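Local coordinates for transcriptional regulator, LacI family (Arthrobacter sp., PDB 4RKR), which probably regulates transcription in response to a sugar, as LacI-family regulators do, and here holds a galactose-glucose disaccharide between its two lobes, at residues P23-P28 against V50-H55; G76-Y81 against R92-L97; F110-A115 against T149-A154; I131-A136 against L196-L201. All blocks are in the same frame, centred on the assembly; numbering follows the deposited sequence.

In the fold
The four contacts ring the sugar cleft of a two-lobed periplasmic-binding-protein fold, and each touches the galactose. Contacts 1 and 2, with centres about 14 Å apart, lie at the ends of neighbouring parallel strands in the first lobe, where Y53 of contact 1 meets Y77 of contact 2. Contact 4 joins strands 131-136 and 194-197 of the other lobe, its centre about 25 Å from that of contact 2. Contact 3, its centre about 12 Å from that of contact 4, pairs the starts of helices 112-125 and 150-162. Along the chain 1 and 2 come in series, whereas 3 and 4 interleave. Loops and helix starts thus grip the ligand, which could couple lobe closure to binding.

Contact 1: residues P23-P28 against V50-H55; sequences PDLTNP and VDDYGH. With GAL (beta-D-galactopyranose), chain E.
P23 lies over one face of the Y53 ring, its CA 3.7 Å from the ring centroid and only 14° off the ring normal. This is a CH-pi contact and the tight end of the interface, with G54 as an exposed rim beside it. Y53 can offer that face because its CG sits between the backbone N and the carbonyl carbon (chi1 63°), while its hydroxyl goes on to bond the backbone O of Y77. Beside it, D52 turns its carboxylate toward the loop, and CD1 of L25 rests 3.4 Å from D52 OD2. Both carboxylate oxygens accept bonds: OD1 from G54 N at 3.0 Å in an Asx turn, and OD2 from H55 NE2 at 2.8 Å, lying in the imidazole plane. A water donates to D52 OD2 and accepts from L25 N at 2.8 Å, so the loop 23-28 is tied to the end of strand 47-52 through it.

The other side is looser. There the D24 side chain leans away from 50-55, its OD1 accepting N27 N at 2.8 Å in an Asx motif. That bond steadies the turn from which N27 ND2 donates to galactose O3 at 3.0 Å. H55, for its part, uses ND1 to bond E39 of the second subunit. An imidazole held between two carboxylates would probably lean toward its protonated form, placing a charge pair at the dimer interface.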
# COMPACT_ATOMS: atom_id res chain seq x y z
N PRO A 23 -1.13 10.26 7.22
CA PRO A 23 0.18 10.93 7.18
C PRO A 23 1.13 10.50 6.06
O PRO A 23 2.06 11.22 5.76
CB PRO A 23 0.78 10.57 8.54
CG PRO A 23 0.13 9.29 8.93
CD PRO A 23 -1.27 9.38 8.39
N ASP A 24 0.90 9.33 5.46
CA ASP A 24 1.67 8.85 4.31
C ASP A 24 0.96 7.65 3.67
O ASP A 24 0.07 7.05 4.25
CB ASP A 24 3.10 8.42 4.72
CG ASP A 24 3.13 7.16 5.59
OD1 ASP A 24 2.69 6.08 5.14
OD2 ASP A 24 3.63 7.24 6.73
N LEU A 25 1.38 7.31 2.46
CA LEU A 25 0.87 6.14 1.76
C LEU A 25 1.96 5.10 1.55
O LEU A 25 1.74 4.10 0.86
CB LEU A 25 0.28 6.58 0.41
CG LEU A 25 -1.13 7.17 0.47
CD1 LEU A 25 -1.45 7.92 -0.81
CD2 LEU A 25 -2.15 6.07 0.72
N THR A 26 3.12 5.36 2.17
CA THR A 26 4.33 4.55 2.03
C THR A 26 4.46 3.47 3.10
O THR A 26 5.04 2.43 2.84
CB THR A 26 5.59 5.45 2.02
OG1 THR A 26 5.54 6.39 3.11
CG2 THR A 26 5.67 6.22 0.71
N ASN A 27 3.94 3.71 4.31
CA ASN A 27 3.84 2.65 5.34
C ASN A 27 2.58 1.85 5.02
O ASN A 27 1.49 2.38 5.18
CB ASN A 27 3.77 3.26 6.74
CG ASN A 27 3.44 2.24 7.83
OD1 ASN A 27 3.29 1.05 7.58
ND2 ASN A 27 3.34 2.72 9.06
N PRO A 28 2.71 0.57 4.56
CA PRO A 28 1.56 -0.22 4.09
C PRO A 28 0.36 -0.26 5.01
O PRO A 28 -0.74 -0.56 4.55
CB PRO A 28 2.14 -1.64 3.96
CG PRO A 28 3.57 -1.41 3.65
CD PRO A 28 3.97 -0.18 4.42
N VAL A 50 -9.55 11.15 0.21
CA VAL A 50 -8.34 10.92 1.00
C VAL A 50 -7.32 12.02 0.76
O VAL A 50 -7.03 12.38 -0.39
CB VAL A 50 -7.70 9.56 0.69
CG1 VAL A 50 -6.40 9.38 1.48
CG2 VAL A 50 -8.69 8.44 0.97
N ASP A 51 -6.82 12.58 1.86
CA ASP A 51 -5.71 13.54 1.83
C ASP A 51 -4.51 12.90 2.52
O ASP A 51 -4.48 12.76 3.76
CB ASP A 51 -6.09 14.84 2.52
CG ASP A 51 -5.00 15.90 2.42
OD1 ASP A 51 -3.92 15.63 1.85
OD2 ASP A 51 -5.22 17.01 2.92
N ASP A 52 -3.53 12.51 1.70
CA ASP A 52 -2.24 12.03 2.16
C ASP A 52 -1.39 13.25 2.39
O ASP A 52 -0.95 13.89 1.42
CB ASP A 52 -1.59 11.12 1.11
CG ASP A 52 -0.11 10.84 1.39
OD1 ASP A 52 0.40 11.13 2.49
OD2 ASP A 52 0.55 10.32 0.47
N TYR A 53 -1.16 13.58 3.65
CA TYR A 53 -0.46 14.83 3.96
C TYR A 53 1.04 14.69 4.22
O TYR A 53 1.67 15.63 4.66
CB TYR A 53 -1.16 15.54 5.11
CG TYR A 53 -1.18 14.84 6.45
CD1 TYR A 53 -0.15 15.00 7.35
CD2 TYR A 53 -2.28 14.11 6.86
CE1 TYR A 53 -0.18 14.41 8.60
CE2 TYR A 53 -2.32 13.51 8.11
CZ TYR A 53 -1.26 13.68 8.98
OH TYR A 53 -1.27 13.11 10.23
N GLY A 54 1.62 13.53 3.92
CA GLY A 54 3.05 13.30 4.19
C GLY A 54 3.98 13.95 3.19
O GLY A 54 4.89 13.31 2.71
N HIS A 55 3.75 15.22 2.87
CA HIS A 55 4.40 15.85 1.73
C HIS A 55 4.40 17.34 1.98
O HIS A 55 3.51 17.85 2.64
CB HIS A 55 3.66 15.58 0.41
CG HIS A 55 3.42 14.13 0.12
ND1 HIS A 55 4.31 13.35 -0.57
CD2 HIS A 55 2.38 13.31 0.44
CE1 HIS A 55 3.84 12.12 -0.67
NE2 HIS A 55 2.67 12.07 -0.06
C1 GAL E . 1.17 4.36 13.54
C2 GAL E . 2.14 3.42 12.82
C3 GAL E . 1.37 2.38 12.00
C4 GAL E . 0.33 1.69 12.87
C5 GAL E . -0.54 2.72 13.58
C6 GAL E . -1.51 2.02 14.52
O2 GAL E . 2.95 4.20 11.94
O3 GAL E . 2.23 1.36 11.48
O4 GAL E . 0.98 0.87 13.83
O5 GAL E . 0.26 3.63 14.34
O6 GAL E . -2.53 2.94 14.88
O HOH W 1 2.83 9.15 1.00

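Contact 2: residues G76-Y81 against R92-L97; sequences GYLGGY and RPLIVL. With GAL (beta-D-galactopyranose), chain E.
The carbonyl oxygen of G76 is met by two groups of the neighbouring strand. L97 N donates to G76 O at 3.1 Å, and V96 CA adds a C-H contact to G76 O at 3.4 Å. G76 N in turn donates to I95 O, two residues before L97, at 3.0 Å, so G76 spans V96 and is stitched through both of its polar backbone atoms in a parallel bridge to that residue. Its lack of a side chain matters, since a CB here would be crowded by CD2 of L78.

Past the bridge the chains are joined by side chains. L78 and L94 reach toward each other tip to tip, CD1 of the first 3.5 Å from CD2 of the second, and both also pack on A85 of helix 82-89. Y77 lays one ring face on L97, whose CB is 3.8 Å from the ring centroid and displaced toward the rim. With CG anti to the carbonyl carbon (chi1 -78°), the ring carries its hydroxyl into the sugar cleft, where Y77 OH lies 2.7 Å from galactose O6 and also bonds the hydroxyl of Y29. F30 and F33 add edge-to-face contacts to the same ring. E99 accepts from the backbone N atoms of L78 and G80 and so braces the type I' turn from L78 to Y81. Strand 73-76, helix 82-89 and strand 94-97 form a beta-alpha-beta crossover, the repeating element of the periplasmic-binding-protein lobe, with the ligand at the strands' C-terminal ends.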
# COMPACT_ATOMS: atom_id res chain seq x y z
N GLY A 76 -9.26 10.33 10.83
CA GLY A 76 -7.85 10.43 10.51
C GLY A 76 -6.83 10.20 11.59
O GLY A 76 -7.13 10.22 12.80
N TYR A 77 -5.62 9.97 11.11
CA TYR A 77 -4.42 10.04 11.92
C TYR A 77 -3.87 11.46 11.74
O TYR A 77 -3.50 11.84 10.63
CB TYR A 77 -3.42 9.00 11.45
CG TYR A 77 -3.72 7.59 11.92
CD1 TYR A 77 -4.66 6.79 11.26
CD2 TYR A 77 -3.04 7.04 13.00
CE1 TYR A 77 -4.93 5.50 11.68
CE2 TYR A 77 -3.30 5.75 13.43
CZ TYR A 77 -4.23 4.99 12.77
OH TYR A 77 -4.48 3.74 13.22
N LEU A 78 -3.82 12.24 12.83
CA LEU A 78 -3.57 13.68 12.71
C LEU A 78 -2.23 14.15 13.22
O LEU A 78 -1.98 15.35 13.25
CB LEU A 78 -4.67 14.47 13.43
CG LEU A 78 -6.09 14.44 12.83
CD1 LEU A 78 -6.84 15.68 13.28
CD2 LEU A 78 -6.11 14.36 11.31
N GLY A 79 -1.37 13.22 13.64
CA GLY A 79 -0.02 13.55 14.08
C GLY A 79 0.03 14.52 15.25
O GLY A 79 0.94 15.33 15.34
N GLY A 80 -0.94 14.44 16.14
CA GLY A 80 -0.94 15.26 17.35
C GLY A 80 -1.81 16.51 17.32
O GLY A 80 -1.88 17.20 18.33
N TYR A 81 -2.47 16.79 16.18
CA TYR A 81 -3.31 18.01 16.05
C TYR A 81 -4.82 17.80 16.30
O TYR A 81 -5.67 18.64 15.96
CB TYR A 81 -3.08 18.65 14.68
CG TYR A 81 -1.70 19.23 14.54
CD1 TYR A 81 -1.37 20.46 15.10
CD2 TYR A 81 -0.70 18.54 13.84
CE1 TYR A 81 -0.10 21.00 14.97
CE2 TYR A 81 0.58 19.07 13.71
CZ TYR A 81 0.86 20.30 14.28
OH TYR A 81 2.12 20.84 14.16
N ARG A 92 -18.56 19.92 12.95
CA ARG A 92 -18.30 18.83 12.06
C ARG A 92 -17.38 17.82 12.81
O ARG A 92 -16.29 18.17 13.21
CB ARG A 92 -17.68 19.36 10.76
CG ARG A 92 -18.57 20.33 10.00
CD ARG A 92 -17.85 21.03 8.86
NE ARG A 92 -16.92 22.06 9.33
CZ ARG A 92 -16.31 22.95 8.54
NH1 ARG A 92 -16.54 22.95 7.23
NH2 ARG A 92 -15.48 23.84 9.08
N PRO A 93 -17.86 16.60 13.04
CA PRO A 93 -17.14 15.65 13.88
C PRO A 93 -15.81 15.19 13.33
O PRO A 93 -15.68 14.85 12.14
CB PRO A 93 -18.08 14.43 13.97
CG PRO A 93 -19.10 14.63 12.94
CD PRO A 93 -19.21 16.10 12.69
N LEU A 94 -14.82 15.20 14.21
CA LEU A 94 -13.54 14.60 13.97
C LEU A 94 -13.46 13.32 14.79
O LEU A 94 -13.73 13.32 16.00
CB LEU A 94 -12.42 15.53 14.43
CG LEU A 94 -10.99 14.96 14.31
CD1 LEU A 94 -10.69 14.62 12.85
CD2 LEU A 94 -9.97 15.95 14.86
N ILE A 95 -13.07 12.25 14.12
CA ILE A 95 -12.74 11.00 14.77
C ILE A 95 -11.28 10.75 14.53
O ILE A 95 -10.87 10.56 13.37
CB ILE A 95 -13.54 9.85 14.15
CG1 ILE A 95 -15.03 10.12 14.35
CG2 ILE A 95 -13.12 8.52 14.79
CD1 ILE A 95 -15.93 9.16 13.62
N VAL A 96 -10.49 10.76 15.61
CA VAL A 96 -9.03 10.57 15.54
C VAL A 96 -8.65 9.18 15.99
O VAL A 96 -9.34 8.59 16.82
CB VAL A 96 -8.24 11.59 16.40
CG1 VAL A 96 -8.55 13.01 15.98
CG2 VAL A 96 -8.52 11.42 17.88
N LEU A 97 -7.56 8.65 15.44
CA LEU A 97 -7.03 7.34 15.86
C LEU A 97 -5.68 7.47 16.53
O LEU A 97 -4.86 8.33 16.18
CB LEU A 97 -6.91 6.37 14.69
CG LEU A 97 -8.26 5.83 14.24
CD1 LEU A 97 -8.83 6.65 13.10
CD2 LEU A 97 -8.17 4.37 13.84
C1 GAL E . 1.17 4.36 13.54
C2 GAL E . 2.14 3.42 12.82
C3 GAL E . 1.37 2.38 12.00
C4 GAL E . 0.33 1.69 12.87
C5 GAL E . -0.54 2.72 13.58
C6 GAL E . -1.51 2.02 14.52
O2 GAL E . 2.95 4.20 11.94
O3 GAL E . 2.23 1.36 11.48
O4 GAL E . 0.98 0.87 13.83
O5 GAL E . 0.26 3.63 14.34
O6 GAL E . -2.53 2.94 14.88

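Contact 3: residues F110-A115 against T149-A154; sequences FDYQHA and TVRGKA. With GAL (beta-D-galactopyranose), chain E; GLC (alpha-D-glucopyranose), chain B.
The Y112 ring has R151 over one face and CB of F110 over the opposite one, with V150 CG1 meeting CD2 obliquely at 3.8 Å. R151 CB sits 3.4 Å from Y112 CD1, and the guanidinium follows the ring outward, the two planes 19° apart. The guanidinium's other face lies against F198 in a cation-pi contact, and at its edge is the disaccharide. This is one wall of the sugar-binding cleft of the periplasmic-binding-protein fold, contributed by the first turns of two helices, capped by D111 and T149.

A bend at chi3 (83°) brings the R151 nitrogens to the ligand: NH1 and NH2 both donate to galactose O4 at 3.1 Å, and NH2 also reaches glucose O3 at 2.9 Å. NH1 has a second bond to F198 O, which fixes the group's rotation. Y112 OH is bonded to D98, which also hydrogen-bonds to both sugars. An alanine at Y112 would probably leave D98 without that hydroxyl partner and the guanidinium without its ring support on one face. Nearer the backbone, the helices meet where A154 CB lies 3.6 Å from Y112 O.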
# COMPACT_ATOMS: atom_id res chain seq x y z
N PHE A 110 -5.91 2.04 21.03
CA PHE A 110 -5.58 0.64 21.12
C PHE A 110 -4.93 0.33 22.46
O PHE A 110 -4.26 1.17 23.06
CB PHE A 110 -4.66 0.28 19.97
CG PHE A 110 -5.20 0.67 18.62
CD1 PHE A 110 -6.23 -0.05 18.04
CD2 PHE A 110 -4.71 1.77 17.95
CE1 PHE A 110 -6.74 0.31 16.81
CE2 PHE A 110 -5.21 2.14 16.71
CZ PHE A 110 -6.23 1.41 16.13
N ASP A 111 -5.16 -0.88 22.94
CA ASP A 111 -4.63 -1.30 24.22
C ASP A 111 -3.22 -1.84 24.02
O ASP A 111 -3.04 -3.01 23.74
CB ASP A 111 -5.53 -2.38 24.81
CG ASP A 111 -5.16 -2.74 26.22
OD1 ASP A 111 -4.14 -2.22 26.72
OD2 ASP A 111 -5.91 -3.53 26.82
N TYR A 112 -2.22 -0.97 24.15
CA TYR A 112 -0.82 -1.38 23.87
C TYR A 112 -0.18 -2.21 24.98
O TYR A 112 0.83 -2.89 24.76
CB TYR A 112 0.05 -0.17 23.53
CG TYR A 112 -0.20 0.36 22.13
CD1 TYR A 112 0.06 -0.43 21.01
CD2 TYR A 112 -0.71 1.64 21.92
CE1 TYR A 112 -0.19 0.04 19.73
CE2 TYR A 112 -0.95 2.12 20.64
CZ TYR A 112 -0.69 1.31 19.56
OH TYR A 112 -0.91 1.75 18.29
N GLN A 113 -0.75 -2.15 26.18
CA GLN A 113 -0.35 -3.00 27.29
C GLN A 113 -0.77 -4.45 27.09
O GLN A 113 0.01 -5.36 27.33
CB GLN A 113 -0.95 -2.49 28.59
CG GLN A 113 -0.37 -1.17 29.03
CD GLN A 113 -0.82 -0.78 30.41
OE1 GLN A 113 -1.64 -1.47 31.03
NE2 GLN A 113 -0.27 0.32 30.91
N HIS A 114 -2.01 -4.65 26.68
CA HIS A 114 -2.45 -5.98 26.31
C HIS A 114 -1.59 -6.55 25.17
O HIS A 114 -1.18 -7.72 25.20
CB HIS A 114 -3.89 -5.94 25.88
CG HIS A 114 -4.36 -7.21 25.26
ND1 HIS A 114 -4.88 -8.25 26.01
CD2 HIS A 114 -4.38 -7.62 23.97
CE1 HIS A 114 -5.21 -9.24 25.20
NE2 HIS A 114 -4.92 -8.89 23.96
N ALA A 115 -1.32 -5.74 24.15
CA ALA A 115 -0.48 -6.19 23.04
C ALA A 115 0.93 -6.53 23.53
O ALA A 115 1.50 -7.53 23.12
CB ALA A 115 -0.42 -5.13 21.95
N THR A 149 7.90 6.00 22.31
CA THR A 149 6.49 5.81 21.92
C THR A 149 5.64 5.13 22.98
O THR A 149 6.15 4.60 23.97
CB THR A 149 6.34 4.99 20.62
OG1 THR A 149 6.70 3.62 20.85
CG2 THR A 149 7.17 5.60 19.51
N VAL A 150 4.34 5.13 22.76
CA VAL A 150 3.41 4.58 23.72
C VAL A 150 3.56 3.08 23.82
O VAL A 150 3.72 2.55 24.91
CB VAL A 150 1.95 4.93 23.35
CG1 VAL A 150 0.97 4.15 24.24
CG2 VAL A 150 1.72 6.43 23.46
N ARG A 151 3.50 2.40 22.68
CA ARG A 151 3.69 0.95 22.67
C ARG A 151 5.12 0.60 23.10
O ARG A 151 5.34 -0.40 23.77
CB ARG A 151 3.36 0.35 21.29
CG ARG A 151 4.36 0.69 20.20
CD ARG A 151 3.87 0.26 18.84
NE ARG A 151 2.98 1.24 18.23
CZ ARG A 151 2.57 1.20 16.96
NH1 ARG A 151 2.98 0.23 16.15
NH2 ARG A 151 1.75 2.14 16.50
N GLY A 152 6.06 1.46 22.72
CA GLY A 152 7.45 1.33 23.13
C GLY A 152 7.57 1.29 24.64
O GLY A 152 8.20 0.41 25.19
N LYS A 153 6.93 2.25 25.32
CA LYS A 153 6.96 2.28 26.78
C LYS A 153 6.28 1.04 27.33
O LYS A 153 6.77 0.43 28.28
CB LYS A 153 6.27 3.53 27.35
CG LYS A 153 7.03 4.85 27.13
CD LYS A 153 6.14 6.05 27.47
CE LYS A 153 6.93 7.31 27.76
NZ LYS A 153 7.25 8.10 26.54
N ALA A 154 5.16 0.65 26.73
CA ALA A 154 4.38 -0.49 27.21
C ALA A 154 5.19 -1.79 27.20
O ALA A 154 5.03 -2.64 28.08
CB ALA A 154 3.12 -0.65 26.38
C1 GAL E . 1.17 4.36 13.54
C2 GAL E . 2.14 3.42 12.82
C3 GAL E . 1.37 2.38 12.00
C4 GAL E . 0.33 1.69 12.87
C5 GAL E . -0.54 2.72 13.58
C6 GAL E . -1.51 2.02 14.52
O2 GAL E . 2.95 4.20 11.94
O3 GAL E . 2.23 1.36 11.48
O4 GAL E . 0.98 0.87 13.83
O5 GAL E . 0.26 3.63 14.34
O6 GAL E . -2.53 2.94 14.88
C1 GLC B . 0.83 8.61 16.62
C2 GLC B . 0.58 7.22 17.22
C3 GLC B . 1.38 6.16 16.50
C4 GLC B . 1.09 6.22 15.02
C5 GLC B . 1.43 7.62 14.51
C6 GLC B . 1.16 7.72 13.01
O1 GLC B . 2.16 9.04 16.94
O2 GLC B . 0.98 7.18 18.59
O3 GLC B . 1.08 4.87 17.04
O4 GLC B . 1.90 5.26 14.36
O5 GLC B . 0.69 8.63 15.19
O6 GLC B . 1.25 9.10 12.61

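Contact 4: residues I131-A136 against L196-L201; sequences IAYLEA and LAFNDL. With GAL (beta-D-galactopyranose), chain E.
This is a parallel strand pairing in the second lobe's sheet, where 131-136 runs beside 194-197 as the latter ends at the sugar cleft. Three bonds make the ladder. L196 N donates to A132 O at 3.0 Å, L134 N to L196 O at 2.8 Å and almost straight (170°), and F198 N to L134 O at 2.8 Å but bent to 131° as the second chain leaves the sheet. Y133 and L196 share one face, L134 and A197 the other.

Beyond the ladder F198 takes over. Its CG is anti to the backbone N (chi1 175°), which turns the ring under A136: CB stands over the ring, 3.8 Å from the centroid. At the ring edge, in plane, Y133 OH lies 3.6 Å from F198 CD1 while donating to E135 OE1 at 2.9 Å from above the carboxylate plane. T149 supplies OE1 with another bond. Replacing Y133 by an alanine would probably leave E135 OE1 short of a donor and open a gap along the F198 edge. N199 follows and donates ND2 to galactose O3 at 3.0 Å.

Strand 166-171 flanks 131-136 on its far side through backbone bonds. Helix 112-125 packs on L196, and helix 200-212, which starts right after N199, lies on L134 and A197, so the pair is sandwiched between helices.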
# COMPACT_ATOMS: atom_id res chain seq x y z
N ILE A 131 16.39 -10.75 24.34
CA ILE A 131 15.34 -10.10 23.58
C ILE A 131 15.70 -8.66 23.28
O ILE A 131 16.19 -7.94 24.15
CB ILE A 131 14.02 -10.14 24.36
CG1 ILE A 131 13.57 -11.59 24.50
CG2 ILE A 131 12.95 -9.31 23.66
CD1 ILE A 131 12.37 -11.79 25.40
N ALA A 132 15.45 -8.23 22.05
CA ALA A 132 15.58 -6.82 21.68
C ALA A 132 14.23 -6.25 21.27
O ALA A 132 13.39 -6.97 20.72
CB ALA A 132 16.59 -6.66 20.56
N TYR A 133 14.01 -4.97 21.57
CA TYR A 133 12.85 -4.24 21.02
C TYR A 133 13.33 -3.13 20.09
O TYR A 133 14.26 -2.39 20.44
CB TYR A 133 11.96 -3.67 22.11
CG TYR A 133 10.89 -2.74 21.57
CD1 TYR A 133 9.70 -3.23 21.03
CD2 TYR A 133 11.07 -1.36 21.59
CE1 TYR A 133 8.73 -2.37 20.54
CE2 TYR A 133 10.12 -0.50 21.10
CZ TYR A 133 8.96 -1.00 20.58
OH TYR A 133 8.03 -0.11 20.11
N LEU A 134 12.72 -3.07 18.91
CA LEU A 134 13.04 -2.04 17.93
C LEU A 134 11.95 -0.95 17.91
O LEU A 134 10.83 -1.17 17.46
CB LEU A 134 13.21 -2.65 16.54
CG LEU A 134 13.39 -1.66 15.39
CD1 LEU A 134 14.54 -0.70 15.64
CD2 LEU A 134 13.61 -2.43 14.10
N GLU A 135 12.33 0.23 18.40
CA GLU A 135 11.48 1.40 18.54
C GLU A 135 11.60 2.23 17.29
O GLU A 135 12.69 2.33 16.71
CB GLU A 135 12.02 2.22 19.73
CG GLU A 135 11.26 3.49 20.09
CD GLU A 135 9.93 3.19 20.73
OE1 GLU A 135 9.08 2.60 20.03
OE2 GLU A 135 9.74 3.54 21.92
N ALA A 136 10.51 2.87 16.88
CA ALA A 136 10.58 3.90 15.82
C ALA A 136 11.01 5.21 16.45
O ALA A 136 10.44 5.64 17.45
CB ALA A 136 9.23 4.05 15.15
N LEU A 196 11.12 -7.95 19.03
CA LEU A 196 9.84 -7.31 18.86
C LEU A 196 10.06 -6.02 18.09
O LEU A 196 10.91 -5.22 18.45
CB LEU A 196 9.20 -6.98 20.20
CG LEU A 196 8.80 -8.17 21.06
CD1 LEU A 196 8.13 -7.66 22.32
CD2 LEU A 196 7.86 -9.10 20.30
N ALA A 197 9.28 -5.83 17.04
CA ALA A 197 9.43 -4.66 16.20
C ALA A 197 8.27 -3.73 16.44
O ALA A 197 7.14 -4.18 16.68
CB ALA A 197 9.48 -5.08 14.74
N PHE A 198 8.54 -2.43 16.36
CA PHE A 198 7.51 -1.40 16.48
C PHE A 198 6.30 -1.71 15.60
O PHE A 198 5.15 -1.66 16.05
CB PHE A 198 8.10 -0.04 16.12
CG PHE A 198 7.10 1.06 16.09
CD1 PHE A 198 6.71 1.68 17.27
CD2 PHE A 198 6.56 1.50 14.89
CE1 PHE A 198 5.77 2.71 17.26
CE2 PHE A 198 5.63 2.52 14.87
CZ PHE A 198 5.23 3.13 16.05
N ASN A 199 6.55 -2.07 14.34
CA ASN A 199 5.47 -2.48 13.47
C ASN A 199 5.94 -3.43 12.36
O ASN A 199 7.13 -3.72 12.26
CB ASN A 199 4.76 -1.24 12.89
CG ASN A 199 5.67 -0.40 12.01
OD1 ASN A 199 6.78 -0.81 11.64
ND2 ASN A 199 5.19 0.79 11.66
N ASP A 200 5.02 -3.89 11.53
CA ASP A 200 5.32 -4.91 10.52
C ASP A 200 6.28 -4.40 9.46
O ASP A 200 7.15 -5.15 9.00
CB ASP A 200 4.03 -5.44 9.86
CG ASP A 200 3.20 -6.28 10.80
OD1 ASP A 200 3.64 -6.51 11.93
OD2 ASP A 200 2.09 -6.72 10.41
N LEU A 201 6.17 -3.13 9.09
CA LEU A 201 7.12 -2.54 8.14
C LEU A 201 8.56 -2.65 8.63
O LEU A 201 9.42 -3.11 7.90
CB LEU A 201 6.79 -1.07 7.87
CG LEU A 201 7.71 -0.37 6.86
CD1 LEU A 201 7.72 -1.10 5.51
CD2 LEU A 201 7.29 1.08 6.69
C1 GAL E . 1.17 4.36 13.54
C2 GAL E . 2.14 3.42 12.82
C3 GAL E . 1.37 2.38 12.00
C4 GAL E . 0.33 1.69 12.87
C5 GAL E . -0.54 2.72 13.58
C6 GAL E . -1.51 2.02 14.52
O2 GAL E . 2.95 4.20 11.94
O3 GAL E . 2.23 1.36 11.48
O4 GAL E . 0.98 0.87 13.83
O5 GAL E . 0.26 3.63 14.34
O6 GAL E . -2.53 2.94 14.88